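Side-chain contacts in serine-rich Repeat Adhesion Glycoprotein (Srr1) (Streptococcus agalactiae, PDB 4MBO), which probably mediates attachment of the bacterium to its host, as a surface glycoprotein that binds fibrinogen: residues 34-38 and 39-43; 53-56 and 57-60; 93-97 and 98-102; 105-108 and 109-112; 239-243 and 244-248. One frame throughout, in Å; residues are numbered along the deposited sequence.

Contact 1. Residues 34-38 and 39-43; sequences TVKLD and SSENL. With CA (calcium ion), chain E.
E41 folds its carboxylate back onto the strand it has just left, and OE1 accepts from K36 N at 2.9 Å with an N-H...O angle of 162°. The donor approaches on the anti side of the carboxylate, 32° out of its plane, so a side chain occupies a backbone N-H much as a carbonyl of an adjoining strand might. Extended beyond CG (chi2 -170°), the E41 side chain lies alongside that of K36, pointing the same way, and OE1 rests 3.4 Å from K36 CB. Both polar ends continue to S30 OG, which bonds to E41 OE2 and K36 NZ; K36 NZ also forms a salt bridge with E31. Underneath, K36 O is gripped twice from opposite faces of its plane, by S39 N at 3.1 Å and E41 N at 3.2 Å. The first bond closes a type I beta turn from K36 to S39, and S39 CB touches K36 CB at 3.7 Å across that turn. Just beyond, S40 O binds a calcium ion that is otherwise held mainly by waters. The turn thus leads from edge strand 34-36, which runs parallel to strand 148-157, into strand 43-51 of the other sheet of the Ig-like domain, where L43 pairs with V124 of strand 116-126; D38 reaches across to R176 and Y314.

Contact 2. Residues 53-56 and 57-60; sequences SVNE and GDVF
N55 and D58 end a type II beta turn, closed by a hydrogen bond from D58 N to N55 O of 3.0 Å. At its third position G57 has a positive phi of 92°, as glycine commonly does at this place in a type II turn. The same two residues are then tied a second time, in the reverse sense, by a side chain: D58 OD2 accepts from N55 N at 3.0 Å. This N-H comes from well above the carboxylate plane, 56° out of it, and is therefore not aimed at an in-plane position. D58 CG stands anti to its own carbonyl carbon (chi1 -71°), which swings the carboxylate back over the mouth of the turn and leaves OD2 only 3.3 Å from N55 CB. The N55 amide, its plane steeply inclined to the carboxylate, does not meet it directly. A water joins them instead, accepting from N55 ND2 at 3.2 Å and donating to D58 OD1 at 2.7 Å. A second water donates to E56 O and, weakly, to D58 OD1. On the outer side the extended E56 reaches a salt bridge with R108. The chemistry is that of an exposed turn held mainly by polar bonds: one carboxylate divides its oxygens between a backbone N-H and solvent, an environment that would be expected to keep D58 ionised.

Contact 3. Residues 93-97 and 98-102; sequences GSYSP and LTHNI. With CA (calcium ion), chain B.
S96 OG is approached by two successive backbone N-H groups across the bend: T99 N gives it a hydrogen bond of 3.3 Å, and L98 N a weaker, more bent one of 3.1 Å. The hydroxyl can serve both because it stands opposite the backbone nitrogen of S96 (chi1 174°), which carries OG forward over the amides that follow P97. The S96 backbone is held as well. H100 N donates to S96 O at 2.8 Å, spanning an alpha turn, while S96 N donates to N101 O at 3.0 Å; each donor lies nearly along the C=O axis of its acceptor. T99 OG1 accepts from N101 N at 3.1 Å, an ST turn nested within the larger loop. Together these bonds shape the connection of a beta hairpin, strands 89-95 and 101-106, in which Y95 and I102 form an antiparallel non-hydrogen-bonded pair. From that pair Y95 extends toward the loop beside H100, the two side chains pointing the same way. Their rings make an offset edge-to-face contact, with centroids 5.8 Å apart and planes at 86°. The Y95 edge is presented to the imidazole, and OH stands over one of its faces; ND1 of that imidazole is hydrogen-bonded to L68 O, which would limit rotation of the ring. T99 O binds a calcium ion at 2.3 Å, whose remaining ligands are waters and one atom from elsewhere in the structure; one of those waters donates to N101 OD1 at 2.6 Å.

Contact 4. Residues 105-108 and 109-112; sequences TWTR and YAST
W106 and T107 address A110 from different directions: the indole obliquely through CE3, 3.9 Å from A110 CB, and the threonine hydroxyl from the N-terminal end of the helix. T107 OG1 accepts from A110 N at 3.0 Å with an N-H...O angle of 163°. Its first torsion (chi1 63°) sets OG1 between the backbone nitrogen and the carbonyl carbon, facing the turn, and also brings it 3.5 Å from A110 CB. The hydroxyl is further bonded to L89 O on the neighbouring strand, so one oxygen ties the turn to the sheet. This is an N-cap, here starting the short, weakly bonded helix 108-111 straight after strand 101-106 of the Ig-like domain. Its first turn is closed by S111 N to T107 O at 3.1 Å. R108 and Y109 lead away on the helix surface, R108 toward E56, while the Y109 phenol hydrogen-bonds to D84. Two hydroxyls, at the helix end and just past it, turn back on the helix carbonyls. S111 OG donates to R108 O at 2.6 Å, lying in the carbonyl plane on a lone pair. T112 OG1 uses Y109 O in the same fashion, again at 2.6 Å and on a lone pair, while T112 N donates to that oxygen too, at 3.1 Å. Inward of all this, W106 packs on F60, F49 and I51 inside the domain.

Contact 5. Residues 239-243 and 244-248; sequences NLTDS and MDQNY
Q246 reaches across the loop with its amide, meeting N239 O in its own plane, and here the contact is tight. NE2 donates to N239 O at 2.8 Å, only 1° out of the amide plane, while OE1 takes two donors from one face of that plane: T241 N at 3.0 Å and T241 OG1 at 2.9 Å. That hydroxyl sits between its own backbone nitrogen and carbonyl carbon (chi1 63°), which also lets it accept from M244 N at 3.0 Å. Bonded at both ends, the amide has its rotation fixed, and Q246 CG lies 3.7 Å over one face of the Y248 ring, whose OH donates to M244 O at 2.6 Å. S243 OG adds an ST turn, accepting from D245 N at 3.1 Å. The looser side is N247, exposed to solvent, while the D242 and D245 carboxylates turn away from the contact to R174 and K179. The loop joins strands 229-235 and 254-255 in the adhesin's C-terminal region: M244 is buried against strands 169-181 and 186-202, L240 meets strand 283-290, and S243 touches Q128 and Y158.

In the fold
Contacts 1 to 4 belong to the Ig-like domain, whereas contact 5 belongs to the C-terminal adhesin region, its nearest atoms about 5 Å from contact 1. Contacts 1 and 2 lie at the surface; contacts 3, 4 and 5 are partly buried. Contacts 3 and 4 share strand 101-106, one at each end of it, while contacts 2 and 4 touch and sit together far from the chain's centre. The principle common to all five is a side chain answering a backbone group of its own loop: carboxylates in contacts 1 and 2, hydroxyls in contacts 3 and 4, an amide together with hydroxyls in contact 5. Calcium is bound by backbone oxygens of contacts 1 and 3.

Contact 1. Residues 34-38 and 39-43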
# COMPACT_ATOMS: atom_id res chain seq x y z
N THR A 34 -6.75 -4.99 15.28
CA THR A 34 -5.53 -4.99 14.45
C THR A 34 -5.89 -5.03 12.96
O THR A 34 -6.70 -5.87 12.54
CB THR A 34 -4.65 -6.24 14.72
OG1 THR A 34 -4.28 -6.30 16.11
CG2 THR A 34 -3.39 -6.19 13.91
N VAL A 35 -5.34 -4.10 12.17
CA VAL A 35 -5.52 -4.15 10.71
C VAL A 35 -4.27 -4.80 10.12
O VAL A 35 -3.16 -4.28 10.25
CB VAL A 35 -5.69 -2.74 10.08
CG1 VAL A 35 -5.89 -2.84 8.57
CG2 VAL A 35 -6.87 -2.02 10.66
N LYS A 36 -4.46 -5.95 9.48
CA LYS A 36 -3.37 -6.71 8.86
C LYS A 36 -3.22 -6.28 7.41
O LYS A 36 -3.88 -6.80 6.52
CB LYS A 36 -3.66 -8.21 8.96
CG LYS A 36 -3.84 -8.68 10.40
CD LYS A 36 -4.18 -10.17 10.49
CE LYS A 36 -4.58 -10.59 11.89
NZ LYS A 36 -5.28 -11.92 11.90
N LEU A 37 -2.28 -5.36 7.19
CA LEU A 37 -2.10 -4.78 5.85
C LEU A 37 -1.40 -5.71 4.87
O LEU A 37 -1.31 -5.39 3.69
CB LEU A 37 -1.40 -3.43 5.92
CG LEU A 37 -2.24 -2.31 6.51
CD1 LEU A 37 -1.45 -1.02 6.58
CD2 LEU A 37 -3.54 -2.05 5.71
N ASP A 38 -0.90 -6.84 5.35
CA ASP A 38 -0.32 -7.85 4.46
C ASP A 38 -1.24 -9.09 4.34
O ASP A 38 -0.85 -10.12 3.80
CB ASP A 38 1.09 -8.21 4.91
CG ASP A 38 2.09 -7.12 4.58
OD1 ASP A 38 1.92 -6.51 3.50
OD2 ASP A 38 3.05 -6.92 5.34
N SER A 39 -2.47 -8.92 4.84
CA SER A 39 -3.54 -9.91 4.71
C SER A 39 -4.79 -9.24 4.07
O SER A 39 -5.91 -9.65 4.33
CB SER A 39 -3.88 -10.55 6.06
OG SER A 39 -2.76 -11.26 6.55
N SER A 40 -4.54 -8.21 3.29
CA SER A 40 -5.57 -7.51 2.55
C SER A 40 -6.77 -7.09 3.44
O SER A 40 -7.91 -7.32 3.09
CB SER A 40 -6.00 -8.37 1.34
OG SER A 40 -6.64 -7.59 0.33
N GLU A 41 -6.48 -6.51 4.60
CA GLU A 41 -7.53 -5.97 5.48
C GLU A 41 -7.66 -4.44 5.38
O GLU A 41 -6.73 -3.74 4.98
CB GLU A 41 -7.26 -6.37 6.94
CG GLU A 41 -7.45 -7.86 7.16
CD GLU A 41 -7.43 -8.29 8.60
OE1 GLU A 41 -6.94 -7.53 9.48
OE2 GLU A 41 -7.93 -9.42 8.85
N ASN A 42 -8.84 -3.93 5.77
CA ASN A 42 -9.12 -2.52 5.73
C ASN A 42 -10.26 -2.25 6.68
O ASN A 42 -10.85 -3.20 7.25
CB ASN A 42 -9.43 -2.04 4.29
CG ASN A 42 -10.59 -2.78 3.66
OD1 ASN A 42 -10.38 -3.71 2.86
ND2 ASN A 42 -11.81 -2.44 4.03
N LEU A 43 -10.51 -0.97 6.89
CA LEU A 43 -11.65 -0.50 7.69
C LEU A 43 -12.76 -0.12 6.73
O LEU A 43 -12.57 -0.12 5.51
CB LEU A 43 -11.24 0.69 8.53
CG LEU A 43 -10.13 0.41 9.55
CD1 LEU A 43 -9.64 1.70 10.19
CD2 LEU A 43 -10.57 -0.61 10.59
CA CA E . -9.04 -7.09 0.62
O HOH W 1 -7.36 -8.46 11.99
O HOH W 2 -2.40 -7.50 1.71
O HOH W 3 -7.91 -4.67 1.15
O HOH W 4 -8.97 -8.37 -1.52
O HOH W 5 -9.63 -9.38 1.47
O HOH W 6 -10.78 -6.19 -0.58
O HOH W 7 -9.81 -5.72 1.92

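Contact 2. Residues 53-56 and 57-60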
# COMPACT_ATOMS: atom_id res chain seq x y z
N SER A 53 -32.09 20.87 -1.02
CA SER A 53 -31.77 21.15 -2.40
C SER A 53 -30.33 21.59 -2.51
O SER A 53 -29.74 22.05 -1.54
CB SER A 53 -32.70 22.22 -2.97
OG SER A 53 -32.33 23.51 -2.53
N VAL A 54 -29.77 21.42 -3.70
CA VAL A 54 -28.41 21.80 -3.99
C VAL A 54 -28.30 22.45 -5.36
O VAL A 54 -29.24 22.39 -6.15
CB VAL A 54 -27.48 20.57 -3.99
CG1 VAL A 54 -27.60 19.82 -2.66
CG2 VAL A 54 -27.79 19.64 -5.17
N ASN A 55 -27.17 23.10 -5.61
CA ASN A 55 -26.85 23.69 -6.90
C ASN A 55 -25.72 22.91 -7.54
O ASN A 55 -24.86 22.38 -6.83
CB ASN A 55 -26.41 25.14 -6.75
CG ASN A 55 -27.54 26.04 -6.33
OD1 ASN A 55 -28.65 25.94 -6.84
ND2 ASN A 55 -27.25 26.95 -5.40
N GLU A 56 -25.75 22.84 -8.87
CA GLU A 56 -24.74 22.20 -9.65
C GLU A 56 -23.41 22.82 -9.28
O GLU A 56 -23.26 24.05 -9.28
CB GLU A 56 -24.95 22.37 -11.19
CG GLU A 56 -23.81 21.75 -12.01
CD GLU A 56 -23.96 21.84 -13.54
OE1 GLU A 56 -24.92 22.45 -14.02
OE2 GLU A 56 -23.05 21.33 -14.27
N GLY A 57 -22.46 21.98 -8.95
CA GLY A 57 -21.11 22.45 -8.64
C GLY A 57 -20.87 22.71 -7.18
O GLY A 57 -19.72 22.97 -6.80
N ASP A 58 -21.92 22.75 -6.36
CA ASP A 58 -21.73 22.88 -4.91
C ASP A 58 -21.03 21.63 -4.45
O ASP A 58 -21.10 20.57 -5.11
CB ASP A 58 -23.03 22.99 -4.13
CG ASP A 58 -23.73 24.27 -4.33
OD1 ASP A 58 -23.12 25.25 -4.85
OD2 ASP A 58 -24.92 24.27 -3.94
N VAL A 59 -20.37 21.72 -3.30
CA VAL A 59 -19.60 20.60 -2.78
C VAL A 59 -19.91 20.31 -1.33
O VAL A 59 -20.51 21.13 -0.63
CB VAL A 59 -18.08 20.86 -2.89
CG1 VAL A 59 -17.65 21.07 -4.35
CG2 VAL A 59 -17.65 22.04 -2.05
N PHE A 60 -19.55 19.11 -0.89
CA PHE A 60 -19.52 18.79 0.54
C PHE A 60 -18.27 17.96 0.74
O PHE A 60 -17.74 17.38 -0.22
CB PHE A 60 -20.79 18.14 1.10
CG PHE A 60 -21.03 16.73 0.65
CD1 PHE A 60 -20.52 15.66 1.38
CD2 PHE A 60 -21.75 16.47 -0.49
CE1 PHE A 60 -20.75 14.36 0.98
CE2 PHE A 60 -21.97 15.17 -0.91
CZ PHE A 60 -21.46 14.11 -0.17
O HOH W 8 -24.17 27.69 -5.11
O HOH W 9 -21.46 25.70 -7.72

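Contact 3. Residues 93-97 and 98-102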
# COMPACT_ATOMS: atom_id res chain seq x y z
N GLY A 93 -17.07 12.16 -6.63
CA GLY A 93 -16.16 12.50 -5.57
C GLY A 93 -14.73 12.09 -5.81
O GLY A 93 -14.45 11.22 -6.64
N SER A 94 -13.84 12.77 -5.11
CA SER A 94 -12.42 12.47 -5.22
C SER A 94 -11.73 12.67 -3.88
O SER A 94 -12.10 13.55 -3.09
CB SER A 94 -11.74 13.31 -6.30
OG SER A 94 -11.91 14.68 -6.08
N TYR A 95 -10.74 11.81 -3.65
CA TYR A 95 -9.89 11.87 -2.48
C TYR A 95 -8.66 12.67 -2.84
O TYR A 95 -8.15 12.60 -3.97
CB TYR A 95 -9.45 10.46 -2.07
CG TYR A 95 -8.38 10.42 -1.05
CD1 TYR A 95 -8.64 10.66 0.28
CD2 TYR A 95 -7.07 10.11 -1.41
CE1 TYR A 95 -7.63 10.64 1.23
CE2 TYR A 95 -6.07 10.07 -0.47
CZ TYR A 95 -6.35 10.32 0.85
OH TYR A 95 -5.37 10.30 1.83
N SER A 96 -8.22 13.47 -1.88
CA SER A 96 -7.01 14.28 -1.98
C SER A 96 -5.94 13.83 -1.04
O SER A 96 -6.12 13.88 0.17
CB SER A 96 -7.32 15.73 -1.60
OG SER A 96 -6.10 16.48 -1.56
N PRO A 97 -4.78 13.43 -1.58
CA PRO A 97 -3.64 13.10 -0.76
C PRO A 97 -3.11 14.29 0.04
O PRO A 97 -2.49 14.14 1.08
CB PRO A 97 -2.59 12.64 -1.78
CG PRO A 97 -3.37 12.21 -2.99
CD PRO A 97 -4.61 13.05 -3.00
N LEU A 98 -3.35 15.49 -0.46
CA LEU A 98 -2.92 16.69 0.20
C LEU A 98 -3.64 16.94 1.50
O LEU A 98 -3.00 17.20 2.50
CB LEU A 98 -3.13 17.89 -0.74
CG LEU A 98 -2.74 19.23 -0.18
CD1 LEU A 98 -1.23 19.29 0.01
CD2 LEU A 98 -3.22 20.32 -1.14
N THR A 99 -4.97 16.85 1.49
CA THR A 99 -5.76 17.19 2.65
C THR A 99 -6.34 15.99 3.42
O THR A 99 -6.80 16.15 4.55
CB THR A 99 -7.01 17.97 2.21
OG1 THR A 99 -7.75 17.19 1.27
CG2 THR A 99 -6.65 19.29 1.55
N HIS A 100 -6.31 14.83 2.78
CA HIS A 100 -6.96 13.61 3.30
C HIS A 100 -8.48 13.81 3.35
O HIS A 100 -9.17 13.14 4.09
CB HIS A 100 -6.38 13.13 4.63
CG HIS A 100 -5.01 12.58 4.49
ND1 HIS A 100 -4.74 11.22 4.55
CD2 HIS A 100 -3.82 13.19 4.30
CE1 HIS A 100 -3.45 11.03 4.32
NE2 HIS A 100 -2.87 12.21 4.17
N ASN A 101 -8.99 14.69 2.51
CA ASN A 101 -10.44 14.89 2.43
C ASN A 101 -11.01 14.28 1.17
O ASN A 101 -10.34 14.21 0.12
CB ASN A 101 -10.83 16.36 2.39
CG ASN A 101 -10.50 17.08 3.67
OD1 ASN A 101 -10.29 16.47 4.69
ND2 ASN A 101 -10.45 18.40 3.60
N ILE A 102 -12.26 13.82 1.28
CA ILE A 102 -13.02 13.36 0.13
C ILE A 102 -14.02 14.48 -0.21
O ILE A 102 -14.87 14.85 0.61
CB ILE A 102 -13.79 12.08 0.41
CG1 ILE A 102 -12.88 11.01 1.06
CG2 ILE A 102 -14.41 11.60 -0.89
CD1 ILE A 102 -13.63 9.88 1.70
CA CA B . -6.70 17.19 6.62
O HOH W 10 -8.86 16.06 6.84
O HOH W 11 -4.86 17.05 6.60
O HOH W 12 -5.72 19.07 5.49
O HOH W 13 -6.46 15.29 7.93
O HOH W 14 -6.70 18.50 8.49

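Contact 4. Residues 105-108 and 109-112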
# COMPACT_ATOMS: atom_id res chain seq x y z
N THR A 105 -18.96 16.63 -5.42
CA THR A 105 -19.53 17.73 -6.17
C THR A 105 -20.89 17.34 -6.75
O THR A 105 -20.99 16.34 -7.47
CB THR A 105 -18.59 18.15 -7.30
OG1 THR A 105 -17.28 18.44 -6.76
CG2 THR A 105 -19.13 19.39 -8.05
N TRP A 106 -21.92 18.12 -6.41
CA TRP A 106 -23.27 17.84 -6.87
C TRP A 106 -23.41 18.04 -8.39
O TRP A 106 -22.89 19.00 -8.96
CB TRP A 106 -24.28 18.73 -6.16
CG TRP A 106 -24.31 18.52 -4.68
CD1 TRP A 106 -23.81 19.34 -3.73
CD2 TRP A 106 -24.86 17.38 -3.98
NE1 TRP A 106 -23.99 18.79 -2.49
CE2 TRP A 106 -24.71 17.62 -2.62
CE3 TRP A 106 -25.52 16.21 -4.39
CZ2 TRP A 106 -25.16 16.71 -1.64
CZ3 TRP A 106 -25.97 15.30 -3.43
CH2 TRP A 106 -25.76 15.55 -2.07
N THR A 107 -24.19 17.18 -9.00
CA THR A 107 -24.42 17.25 -10.44
C THR A 107 -25.58 18.16 -10.85
O THR A 107 -26.37 18.64 -10.03
CB THR A 107 -24.74 15.85 -10.98
OG1 THR A 107 -25.97 15.40 -10.37
CG2 THR A 107 -23.61 14.88 -10.74
N ARG A 108 -25.70 18.40 -12.15
CA ARG A 108 -26.82 19.15 -12.69
C ARG A 108 -28.11 18.39 -12.34
O ARG A 108 -29.08 18.98 -11.88
CB ARG A 108 -26.67 19.31 -14.23
CG ARG A 108 -27.73 20.16 -14.89
CD ARG A 108 -27.35 20.62 -16.32
NE ARG A 108 -26.00 21.21 -16.37
CZ ARG A 108 -25.00 20.84 -17.18
NH1 ARG A 108 -25.18 19.97 -18.17
NH2 ARG A 108 -23.84 21.46 -17.07
N TYR A 109 -28.07 17.08 -12.50
CA TYR A 109 -29.25 16.26 -12.18
C TYR A 109 -29.67 16.48 -10.72
O TYR A 109 -30.84 16.71 -10.42
CB TYR A 109 -28.99 14.78 -12.45
CG TYR A 109 -30.10 13.89 -11.86
CD1 TYR A 109 -31.36 13.86 -12.44
CD2 TYR A 109 -29.87 13.13 -10.73
CE1 TYR A 109 -32.37 13.07 -11.92
CE2 TYR A 109 -30.87 12.33 -10.20
CZ TYR A 109 -32.13 12.30 -10.80
OH TYR A 109 -33.17 11.53 -10.30
N ALA A 110 -28.69 16.44 -9.81
CA ALA A 110 -29.02 16.67 -8.41
C ALA A 110 -29.68 18.02 -8.16
O ALA A 110 -30.54 18.12 -7.31
CB ALA A 110 -27.76 16.54 -7.54
N SER A 111 -29.25 19.06 -8.88
CA SER A 111 -29.80 20.41 -8.70
C SER A 111 -31.28 20.54 -9.11
O SER A 111 -31.92 21.51 -8.74
CB SER A 111 -28.95 21.47 -9.46
OG SER A 111 -29.06 21.35 -10.88
N THR A 112 -31.82 19.54 -9.81
CA THR A 112 -33.23 19.53 -10.24
C THR A 112 -34.14 18.89 -9.19
O THR A 112 -35.36 18.99 -9.29
CB THR A 112 -33.45 18.75 -11.56
OG1 THR A 112 -33.23 17.34 -11.37
CG2 THR A 112 -32.55 19.27 -12.66

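Contact 5. Residues 239-243 and 244-248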
# COMPACT_ATOMS: atom_id res chain seq x y z
N ASN A 239 16.59 2.81 8.01
CA ASN A 239 15.80 3.68 7.14
C ASN A 239 14.63 2.98 6.44
O ASN A 239 13.85 3.64 5.74
CB ASN A 239 16.70 4.28 6.07
CG ASN A 239 17.77 5.15 6.66
OD1 ASN A 239 17.47 6.03 7.46
ND2 ASN A 239 19.04 4.92 6.27
N LEU A 240 14.52 1.67 6.63
CA LEU A 240 13.50 0.89 5.94
C LEU A 240 12.17 0.88 6.70
O LEU A 240 12.14 0.80 7.94
CB LEU A 240 13.96 -0.55 5.77
CG LEU A 240 15.22 -0.75 4.92
CD1 LEU A 240 15.60 -2.22 4.98
CD2 LEU A 240 15.06 -0.30 3.48
N THR A 241 11.09 0.95 5.95
CA THR A 241 9.75 0.83 6.51
C THR A 241 9.27 -0.61 6.26
O THR A 241 9.91 -1.39 5.55
CB THR A 241 8.76 1.82 5.83
OG1 THR A 241 8.65 1.48 4.43
CG2 THR A 241 9.23 3.23 6.04
N ASP A 242 8.13 -0.98 6.83
CA ASP A 242 7.55 -2.29 6.61
C ASP A 242 6.59 -2.26 5.40
O ASP A 242 6.39 -3.27 4.71
CB ASP A 242 6.81 -2.75 7.88
CG ASP A 242 7.74 -2.91 9.10
OD1 ASP A 242 8.93 -3.28 8.93
OD2 ASP A 242 7.26 -2.65 10.22
N SER A 243 5.95 -1.11 5.14
CA SER A 243 5.07 -1.02 3.95
C SER A 243 5.85 -0.91 2.66
O SER A 243 5.32 -1.21 1.60
CB SER A 243 4.17 0.21 4.03
OG SER A 243 4.95 1.37 3.88
N MET A 244 7.10 -0.45 2.75
CA MET A 244 7.95 -0.25 1.61
C MET A 244 7.50 0.91 0.72
O MET A 244 8.07 1.12 -0.34
CB MET A 244 8.14 -1.53 0.80
CG MET A 244 8.45 -2.73 1.66
SD MET A 244 9.07 -4.11 0.69
CE MET A 244 9.11 -5.38 1.94
N ASP A 245 6.50 1.67 1.17
CA ASP A 245 6.05 2.84 0.41
C ASP A 245 6.67 4.06 1.05
O ASP A 245 6.13 4.63 1.99
CB ASP A 245 4.54 2.95 0.41
CG ASP A 245 4.02 3.90 -0.68
OD1 ASP A 245 4.85 4.65 -1.26
OD2 ASP A 245 2.80 3.94 -0.92
N GLN A 246 7.85 4.43 0.57
CA GLN A 246 8.55 5.55 1.17
C GLN A 246 9.30 6.34 0.08
O GLN A 246 9.29 5.97 -1.08
CB GLN A 246 9.49 5.04 2.28
CG GLN A 246 10.45 3.95 1.81
CD GLN A 246 11.31 3.35 2.94
OE1 GLN A 246 11.23 2.16 3.23
NE2 GLN A 246 12.11 4.18 3.57
N ASN A 247 9.90 7.44 0.49
CA ASN A 247 10.60 8.30 -0.45
C ASN A 247 11.97 7.70 -0.74
O ASN A 247 12.88 7.82 0.07
CB ASN A 247 10.74 9.69 0.14
CG ASN A 247 11.47 10.62 -0.80
OD1 ASN A 247 11.64 10.32 -1.97
ND2 ASN A 247 11.86 11.76 -0.30
N TYR A 248 12.07 7.04 -1.88
CA TYR A 248 13.31 6.39 -2.28
C TYR A 248 14.31 7.37 -2.90
O TYR A 248 15.43 6.97 -3.21
CB TYR A 248 13.04 5.23 -3.21
CG TYR A 248 12.39 4.08 -2.51
CD1 TYR A 248 13.10 3.34 -1.58
CD2 TYR A 248 11.09 3.70 -2.80
CE1 TYR A 248 12.51 2.27 -0.93
CE2 TYR A 248 10.49 2.65 -2.14
CZ TYR A 248 11.22 1.92 -1.24
OH TYR A 248 10.63 0.88 -0.59